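Local coordinates for protein predicted transcriptional regulator (Oenococcus oeni, PDB 3BY6) that probably binds DNA as a GntR-family transcriptional regulator through a winged helix-turn-helix domain, at residues Q34-V38 with R39-L43; R66-P69 with G70-T73; F74-G77 with N78-S81. All coordinates share one frame; numbering follows the deposited sequence.

The three contacts follow one another along the chain, from the winged helix-turn-helix region into the long helix. Interaction 1 caps the helix 38-45, interaction 2 is the wing hairpin, and interaction 3 is the exit from the wing into the long helix 79-103. The centres of interactions 1 and 2 lie about 13 Å apart and are joined through the sheet, where Leu35 N sits 2.7 Å from Thr73 O, a probable hydrogen bond. Interactions 2 and 3, about 14 Å apart, share strand 72-75. Interactions 1 and 3, about 18 Å apart, meet through Leu35 and Ile75. In winged-helix relatives the recognition helix and the wing face DNA, so interactions 1 and 2 probably lie closer to it than interaction 3.

Interaction 1 (Q34-V38 with R39-L43); sequences QLPSV and RETAL
Ser37 and Val38 open the helix 38-45 and pass their carbonyls to the first turn: Thr41 N gives Ser37 O a bond of 2.8 Å, and Ala42 N gives Val38 O one of 2.9 Å. Ser37 stands at the N-cap, and with Glu40 it forms a capping box. Its OG is swung between its own backbone N and carbonyl carbon (chi1 68°), which turns it toward the Glu40 amide, where it accepts from Glu40 N at 3.2 Å. Glu40 returns the favour. Its chain runs extended beyond CG, back past the serine, and OE1 takes the N-H of Ser37 at 2.7 Å in a nearly straight bond (166°) on the anti lone pair, the one away from the other carboxylate oxygen. Two N-H groups at the helix start are thereby satisfied, and the carboxylate probably gains from the positive end of the helix dipole. Pro36 closes one flank: its CB lies 3.5 Å from Glu40 CB, and the same CB is also 3.5 Å from Thr41 OG1, proline and threonine crossing at about a right angle. That threonine hydroxyl is bonded to the phenol oxygen of Tyr56, which also reaches Pro36 O. Tyr56 belongs to the helix 49-61, the likely recognition helix; Val38 packs on Tyr56 and Val52, while Leu35 bonds through its backbone to Thr73, so the segment around the cap joins helix 38-45 to helix 49-61 and, through Leu35, to strand 72-75.

Interaction 2 (R66-P69 with G70-T73); sequences RTIP and GKGT
Thr73 holds OG1 beside its own backbone N, opposite the carbonyl carbon (chi1 -57°), while Thr67 is turned to -118°, away from the staggered positions, and the two hydroxyls meet across the hairpin at 2.8 Å, OG1 to OG1. Either may be the donor. The residues form an antiparallel non-hydrogen-bonded pair, their side chains on one face of the sheet. With an alanine in place of Thr73, the Thr67 hydroxyl would probably lose this mate and be set free to turn. Next along, Ile68 N donates to Gly72 O at 2.9 Å. Within the same pair Ile68 O accepts from Gly72 N at 3.3 Å, a donor tilted out of the carbonyl plane, and also from Lys71 N at 3.1 Å, which lies in that plane. Lys71 and Gly72 facing one isoleucine make a classic beta bulge. The side chains of Ile68 and Lys71 run alongside each other, pointing the same way, with CG2 of the isoleucine tight against CB of the lysine at 3.5 Å. Gly70, with positive phi, and Gly72 sit at backbone angles that favour glycine. Backbone bonds and one hydroxyl pair thus do most of the fastening; the side chain of Lys71 contributes only carbon contacts, and its amino end leads away, consistent with a wing tip that may approach DNA.

Interaction 3 (F74-G77 with N78-S81); sequences FITG and NTAS
Thr76 and Asn78 meet most closely: OG1 of Thr76 accepts the backbone N-H of Asn78 at 3.0 Å with an angle of 157°, the bond that defines an ST turn. The hydroxyl gets there because it lies opposite the threonine's own N (chi1 -170°), beside the carbonyl carbon and facing down the chain. The methyl CG2 of Thr76 flanks the same amide, 3.6 Å from Asn78 N. Asn78 occupies the N-cap position of the helix 79-103, yet its side chain makes no capping bond; it crosses Thr76 at about a right angle instead. One residue further, Thr79 uses its methyl rather than its hydroxyl: CG2 makes a small apolar contact with Ile75 CG2 at 3.9 Å, and the same methyl lies 3.4 Å from Thr76 O. Gly77 O accepts a weak bond from Thr79 N and a hydrogen bond from a water, whose oxygen is 2.6 Å from Gly77 O; that water also reaches Ala80 N weakly. In the second shell, Arg66 of strand 65-68 lies against both Thr76 and Asn78, while the backbone of Thr76 is bonded to Asn32 and Val64. Ile75 and Thr79 both rest on Val24 of the helix 12-25, and Ile75 also touches Ile65 and Leu35 of the flanking strands. The turn therefore carries the chain from the central strand of the sheet into the long helix, with its apolar side seated on the helix 12-25.

Interaction 1 (Q34-V38 with R39-L43)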
ATOM      1  N   GLN D  34       6.099 -24.505  16.433  1.00 43.55           N
ATOM      2  CA  GLN D  34       4.804 -25.080  16.180  1.00 44.18           C
ATOM      3  C   GLN D  34       3.741 -23.973  16.106  1.00 43.92           C
ATOM      4  O   GLN D  34       3.718 -23.056  16.909  1.00 43.28           O
ATOM      5  CB  GLN D  34       4.420 -26.117  17.235  1.00 44.46           C
ATOM      6  CG  GLN D  34       3.071 -26.759  16.886  1.00 46.88           C
ATOM      7  CD  GLN D  34       2.853 -28.130  17.461  1.00 49.35           C
ATOM      8  OE1 GLN D  34       3.546 -28.560  18.394  1.00 52.09           O
ATOM      9  NE2 GLN D  34       1.878 -28.841  16.901  1.00 49.80           N
ATOM     10  N   LEU D  35       2.865 -24.096  15.122  1.00 44.25           N
ATOM     11  CA  LEU D  35       1.789 -23.142  14.906  1.00 44.70           C
ATOM     12  C   LEU D  35       0.557 -23.736  15.584  1.00 44.88           C
ATOM     13  O   LEU D  35       0.424 -24.977  15.604  1.00 45.85           O
ATOM     14  CB  LEU D  35       1.541 -23.012  13.405  1.00 45.16           C
ATOM     15  CG  LEU D  35       1.414 -21.634  12.773  1.00 46.16           C
ATOM     16  CD1 LEU D  35       2.560 -20.739  13.228  1.00 47.66           C
ATOM     17  CD2 LEU D  35       1.361 -21.778  11.258  1.00 44.56           C
ATOM     18  N   PRO D  36      -0.328 -22.879  16.166  1.00 43.58           N
ATOM     19  CA  PRO D  36      -1.633 -23.334  16.642  1.00 43.17           C
ATOM     20  C   PRO D  36      -2.432 -24.091  15.582  1.00 42.69           C
ATOM     21  O   PRO D  36      -2.156 -23.957  14.393  1.00 42.31           O
ATOM     22  CB  PRO D  36      -2.375 -22.029  16.991  1.00 42.91           C
ATOM     23  CG  PRO D  36      -1.371 -21.012  17.143  1.00 43.30           C
ATOM     24  CD  PRO D  36      -0.113 -21.450  16.430  1.00 43.14           C
ATOM     25  N   SER D  37      -3.439 -24.850  16.014  1.00 42.28           N
ATOM     26  CA  SER D  37      -4.366 -25.476  15.068  1.00 42.23           C
ATOM     27  C   SER D  37      -5.172 -24.403  14.328  1.00 41.88           C
ATOM     28  O   SER D  37      -5.213 -23.248  14.745  1.00 41.94           O
ATOM     29  CB  SER D  37      -5.305 -26.496  15.762  1.00 41.83           C
ATOM     30  OG  SER D  37      -6.226 -25.881  16.642  1.00 42.34           O
ATOM     31  N   VAL D  38      -5.783 -24.804  13.221  1.00 42.05           N
ATOM     32  CA  VAL D  38      -6.672 -23.965  12.458  1.00 42.53           C
ATOM     33  C   VAL D  38      -7.722 -23.329  13.388  1.00 43.60           C
ATOM     34  O   VAL D  38      -8.032 -22.135  13.286  1.00 42.82           O
ATOM     35  CB  VAL D  38      -7.354 -24.782  11.321  1.00 42.73           C
ATOM     36  CG1 VAL D  38      -8.608 -24.084  10.798  1.00 40.65           C
ATOM     37  CG2 VAL D  38      -6.364 -25.028  10.192  1.00 42.31           C
ATOM     38  N   ARG D  39      -8.243 -24.141  14.300  1.00 44.52           N
ATOM     39  CA  ARG D  39      -9.243 -23.719  15.273  1.00 45.61           C
ATOM     40  C   ARG D  39      -8.697 -22.690  16.264  1.00 44.79           C
ATOM     41  O   ARG D  39      -9.354 -21.711  16.563  1.00 45.57           O
ATOM     42  CB  ARG D  39      -9.698 -24.958  16.020  1.00 46.65           C
ATOM     43  CG  ARG D  39     -11.027 -24.890  16.698  1.00 50.51           C
ATOM     44  CD  ARG D  39     -11.753 -26.213  16.416  1.00 57.17           C
ATOM     45  NE  ARG D  39     -12.724 -26.589  17.440  1.00 60.19           N
ATOM     46  CZ  ARG D  39     -13.744 -27.434  17.246  1.00 62.27           C
ATOM     47  NH1 ARG D  39     -13.952 -27.997  16.045  1.00 62.22           N
ATOM     48  NH2 ARG D  39     -14.574 -27.709  18.260  1.00 61.47           N
ATOM     49  N   GLU D  40      -7.486 -22.901  16.756  1.00 44.16           N
ATOM     50  CA  GLU D  40      -6.849 -21.930  17.646  1.00 43.73           C
ATOM     51  C   GLU D  40      -6.439 -20.633  16.979  1.00 43.05           C
ATOM     52  O   GLU D  40      -6.425 -19.580  17.623  1.00 43.42           O
ATOM     53  CB  GLU D  40      -5.622 -22.520  18.269  1.00 43.25           C
ATOM     54  CG  GLU D  40      -5.976 -23.629  19.175  1.00 45.37           C
ATOM     55  CD  GLU D  40      -4.788 -24.463  19.530  1.00 48.00           C
ATOM     56  OE1 GLU D  40      -4.105 -24.983  18.600  1.00 47.42           O
ATOM     57  OE2 GLU D  40      -4.556 -24.592  20.750  1.00 51.93           O
ATOM     58  N   THR D  41      -6.028 -20.706  15.718  1.00 42.29           N
ATOM     59  CA  THR D  41      -5.747 -19.480  14.980  1.00 41.38           C
ATOM     60  C   THR D  41      -7.062 -18.716  14.670  1.00 40.69           C
ATOM     61  O   THR D  41      -7.118 -17.512  14.822  1.00 40.07           O
ATOM     62  CB  THR D  41      -4.859 -19.765  13.746  1.00 41.22           C
ATOM     63  OG1 THR D  41      -3.589 -20.245  14.218  1.00 39.88           O
ATOM     64  CG2 THR D  41      -4.656 -18.491  12.880  1.00 39.66           C
ATOM     65  N   ALA D  42      -8.101 -19.435  14.253  1.00 40.25           N
ATOM     66  CA  ALA D  42      -9.411 -18.868  14.054  1.00 40.71           C
ATOM     67  C   ALA D  42      -9.936 -18.111  15.314  1.00 41.22           C
ATOM     68  O   ALA D  42     -10.532 -17.036  15.190  1.00 41.71           O
ATOM     69  CB  ALA D  42     -10.379 -19.952  13.593  1.00 40.31           C
ATOM     70  N   LEU D  43      -9.656 -18.633  16.505  1.00 41.06           N
ATOM     71  CA  LEU D  43      -9.992 -17.967  17.761  1.00 41.79           C
ATOM     72  C   LEU D  43      -9.052 -16.816  18.139  1.00 42.05           C
ATOM     73  O   LEU D  43      -9.482 -15.838  18.732  1.00 43.58           O
ATOM     74  CB  LEU D  43      -9.999 -18.993  18.906  1.00 42.01           C
ATOM     75  CG  LEU D  43     -10.306 -18.514  20.325  1.00 42.09           C
ATOM     76  CD1 LEU D  43     -11.691 -17.884  20.394  1.00 42.83           C
ATOM     77  CD2 LEU D  43     -10.180 -19.682  21.284  1.00 41.62           C
TER

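Interaction 2 (R66-P69 with G70-T73)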
ATOM      1  N   ARG D  66       5.004 -25.919   7.242  1.00 52.92           N
ATOM      2  CA  ARG D  66       5.044 -27.346   6.877  1.00 55.99           C
ATOM      3  C   ARG D  66       4.055 -28.071   7.811  1.00 57.20           C
ATOM      4  O   ARG D  66       4.097 -27.883   9.020  1.00 57.08           O
ATOM      5  CB  ARG D  66       6.481 -27.882   7.091  1.00 55.54           C
ATOM      6  CG  ARG D  66       6.943 -28.960   6.092  1.00 58.76           C
ATOM      7  CD  ARG D  66       8.377 -29.600   6.439  1.00 59.34           C
ATOM      8  NE  ARG D  66       9.461 -28.610   6.697  1.00 62.91           N
ATOM      9  CZ  ARG D  66      10.391 -28.191   5.818  1.00 61.26           C
ATOM     10  NH1 ARG D  66      10.418 -28.659   4.577  1.00 61.48           N
ATOM     11  NH2 ARG D  66      11.317 -27.295   6.192  1.00 58.51           N
ATOM     12  N   THR D  67       3.143 -28.855   7.245  1.00 60.03           N
ATOM     13  CA  THR D  67       2.211 -29.673   8.035  1.00 61.95           C
ATOM     14  C   THR D  67       2.643 -31.134   8.035  1.00 63.58           C
ATOM     15  O   THR D  67       2.399 -31.850   7.056  1.00 63.91           O
ATOM     16  CB  THR D  67       0.758 -29.566   7.518  1.00 62.13           C
ATOM     17  OG1 THR D  67      -0.075 -29.001   8.547  1.00 62.96           O
ATOM     18  CG2 THR D  67       0.195 -30.944   7.165  1.00 62.83           C
ATOM     19  N   ILE D  68       3.265 -31.576   9.134  1.00 65.29           N
ATOM     20  CA  ILE D  68       3.840 -32.920   9.212  1.00 66.89           C
ATOM     21  C   ILE D  68       2.869 -33.896   9.940  1.00 67.79           C
ATOM     22  O   ILE D  68       2.679 -33.784  11.164  1.00 68.50           O
ATOM     23  CB  ILE D  68       5.293 -32.870   9.814  1.00 67.14           C
ATOM     24  CG1 ILE D  68       6.236 -33.835   9.043  1.00 68.16           C
ATOM     25  CG2 ILE D  68       5.305 -33.098  11.323  1.00 66.26           C
ATOM     26  CD1 ILE D  68       6.505 -33.455   7.525  1.00 67.75           C
ATOM     27  N   PRO D  69       2.236 -34.840   9.176  1.00 68.24           N
ATOM     28  CA  PRO D  69       1.003 -35.554   9.606  1.00 67.74           C
ATOM     29  C   PRO D  69       1.044 -36.155  10.999  1.00 67.13           C
ATOM     30  O   PRO D  69       2.070 -36.708  11.395  1.00 67.14           O
ATOM     31  CB  PRO D  69       0.862 -36.672   8.567  1.00 68.08           C
ATOM     32  CG  PRO D  69       1.476 -36.096   7.332  1.00 68.53           C
ATOM     33  CD  PRO D  69       2.662 -35.293   7.829  1.00 68.46           C
ATOM     34  N   GLY D  70      -0.066 -36.025  11.731  1.00 66.15           N
ATOM     35  CA  GLY D  70      -0.172 -36.541  13.099  1.00 65.27           C
ATOM     36  C   GLY D  70       0.571 -35.766  14.191  1.00 64.36           C
ATOM     37  O   GLY D  70       0.328 -36.006  15.385  1.00 64.38           O
ATOM     38  N   LYS D  71       1.452 -34.833  13.792  1.00 62.79           N
ATOM     39  CA  LYS D  71       2.324 -34.085  14.714  1.00 61.52           C
ATOM     40  C   LYS D  71       1.920 -32.600  14.841  1.00 59.47           C
ATOM     41  O   LYS D  71       1.746 -32.081  15.953  1.00 59.51           O
ATOM     42  CB  LYS D  71       3.782 -34.198  14.250  1.00 61.76           C
ATOM     43  CG  LYS D  71       4.820 -33.913  15.346  1.00 63.00           C
ATOM     44  CD  LYS D  71       6.152 -34.631  15.060  1.00 62.94           C
ATOM     45  CE  LYS D  71       6.119 -36.081  15.593  1.00 64.14           C
ATOM     46  NZ  LYS D  71       7.145 -36.966  14.987  1.00 63.17           N
ATOM     47  N   GLY D  72       1.759 -31.915  13.715  1.00 56.55           N
ATOM     48  CA  GLY D  72       1.369 -30.519  13.753  1.00 54.28           C
ATOM     49  C   GLY D  72       1.705 -29.752  12.492  1.00 51.98           C
ATOM     50  O   GLY D  72       2.009 -30.339  11.465  1.00 51.21           O
ATOM     51  N   THR D  73       1.575 -28.429  12.596  1.00 49.37           N
ATOM     52  CA  THR D  73       1.956 -27.462  11.573  1.00 47.17           C
ATOM     53  C   THR D  73       3.010 -26.606  12.215  1.00 45.12           C
ATOM     54  O   THR D  73       2.845 -26.138  13.362  1.00 43.41           O
ATOM     55  CB  THR D  73       0.786 -26.535  11.180  1.00 47.16           C
ATOM     56  OG1 THR D  73      -0.315 -27.335  10.743  1.00 48.47           O
ATOM     57  CG2 THR D  73       1.185 -25.543  10.076  1.00 47.12           C
TER

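Interaction 3 (F74-G77 with N78-S81)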
ATOM      1  N   PHE D  74       4.081 -26.391  11.454  1.00 43.02           N
ATOM      2  CA  PHE D  74       5.311 -25.811  11.987  1.00 41.54           C
ATOM      3  C   PHE D  74       5.804 -24.786  11.015  1.00 39.49           C
ATOM      4  O   PHE D  74       5.662 -24.959   9.826  1.00 39.02           O
ATOM      5  CB  PHE D  74       6.398 -26.904  12.136  1.00 41.89           C
ATOM      6  CG  PHE D  74       6.095 -27.922  13.179  1.00 41.22           C
ATOM      7  CD1 PHE D  74       6.512 -27.743  14.466  1.00 40.44           C
ATOM      8  CD2 PHE D  74       5.372 -29.060  12.865  1.00 43.20           C
ATOM      9  CE1 PHE D  74       6.233 -28.679  15.427  1.00 39.94           C
ATOM     10  CE2 PHE D  74       5.081 -29.990  13.830  1.00 41.38           C
ATOM     11  CZ  PHE D  74       5.515 -29.797  15.106  1.00 41.03           C
ATOM     12  N   ILE D  75       6.391 -23.719  11.529  1.00 38.09           N
ATOM     13  CA  ILE D  75       7.169 -22.796  10.701  1.00 36.31           C
ATOM     14  C   ILE D  75       8.301 -23.592  10.023  1.00 35.88           C
ATOM     15  O   ILE D  75       8.890 -24.467  10.641  1.00 35.21           O
ATOM     16  CB  ILE D  75       7.766 -21.641  11.527  1.00 36.13           C
ATOM     17  CG1 ILE D  75       6.664 -20.927  12.350  1.00 35.74           C
ATOM     18  CG2 ILE D  75       8.507 -20.652  10.622  1.00 31.23           C
ATOM     19  CD1 ILE D  75       5.329 -20.657  11.572  1.00 38.20           C
ATOM     20  N   THR D  76       8.557 -23.297   8.743  1.00 35.29           N
ATOM     21  CA  THR D  76       9.685 -23.855   7.990  1.00 34.61           C
ATOM     22  C   THR D  76      11.019 -23.757   8.777  1.00 34.33           C
ATOM     23  O   THR D  76      11.200 -22.898   9.646  1.00 34.15           O
ATOM     24  CB  THR D  76       9.811 -23.128   6.601  1.00 34.64           C
ATOM     25  OG1 THR D  76      10.760 -23.826   5.751  1.00 33.47           O
ATOM     26  CG2 THR D  76      10.208 -21.657   6.801  1.00 34.41           C
ATOM     27  N   GLY D  77      11.938 -24.659   8.484  1.00 34.46           N
ATOM     28  CA  GLY D  77      13.338 -24.502   8.862  1.00 34.40           C
ATOM     29  C   GLY D  77      14.050 -23.489   7.994  1.00 34.35           C
ATOM     30  O   GLY D  77      15.093 -22.969   8.379  1.00 35.03           O
ATOM     31  N   ASN D  78      13.455 -23.181   6.845  1.00 34.91           N
ATOM     32  CA  ASN D  78      14.027 -22.246   5.849  1.00 35.36           C
ATOM     33  C   ASN D  78      13.629 -20.792   6.021  1.00 35.41           C
ATOM     34  O   ASN D  78      13.185 -20.115   5.073  1.00 36.77           O
ATOM     35  CB  ASN D  78      13.660 -22.712   4.431  1.00 34.54           C
ATOM     36  CG  ASN D  78      14.028 -24.162   4.174  1.00 37.24           C
ATOM     37  OD1 ASN D  78      15.152 -24.604   4.496  1.00 35.02           O
ATOM     38  ND2 ASN D  78      13.084 -24.925   3.578  1.00 37.57           N
ATOM     39  N   THR D  79      13.802 -20.273   7.230  1.00 35.51           N
ATOM     40  CA  THR D  79      13.345 -18.921   7.517  1.00 35.34           C
ATOM     41  C   THR D  79      14.241 -17.812   6.918  1.00 34.51           C
ATOM     42  O   THR D  79      13.767 -16.698   6.724  1.00 34.05           O
ATOM     43  CB  THR D  79      13.272 -18.691   9.033  1.00 35.47           C
ATOM     44  OG1 THR D  79      14.575 -18.959   9.582  1.00 36.95           O
ATOM     45  CG2 THR D  79      12.191 -19.607   9.654  1.00 34.57           C
ATOM     46  N   ALA D  80      15.530 -18.088   6.709  1.00 33.11           N
ATOM     47  CA  ALA D  80      16.442 -17.102   6.067  1.00 32.99           C
ATOM     48  C   ALA D  80      15.969 -16.836   4.629  1.00 32.81           C
ATOM     49  O   ALA D  80      16.067 -15.738   4.142  1.00 33.15           O
ATOM     50  CB  ALA D  80      17.881 -17.559   6.103  1.00 31.23           C
ATOM     51  N   SER D  81      15.407 -17.857   3.976  1.00 33.28           N
ATOM     52  CA  SER D  81      14.807 -17.714   2.649  1.00 32.45           C
ATOM     53  C   SER D  81      13.636 -16.726   2.650  1.00 31.92           C
ATOM     54  O   SER D  81      13.540 -15.816   1.821  1.00 31.52           O
ATOM     55  CB  SER D  81      14.329 -19.080   2.162  1.00 32.58           C
ATOM     56  OG  SER D  81      14.048 -19.067   0.779  1.00 31.83           O
TER
HETATM   57  O   HOH W   1      16.795 -21.157   7.659  1.00 39.77           O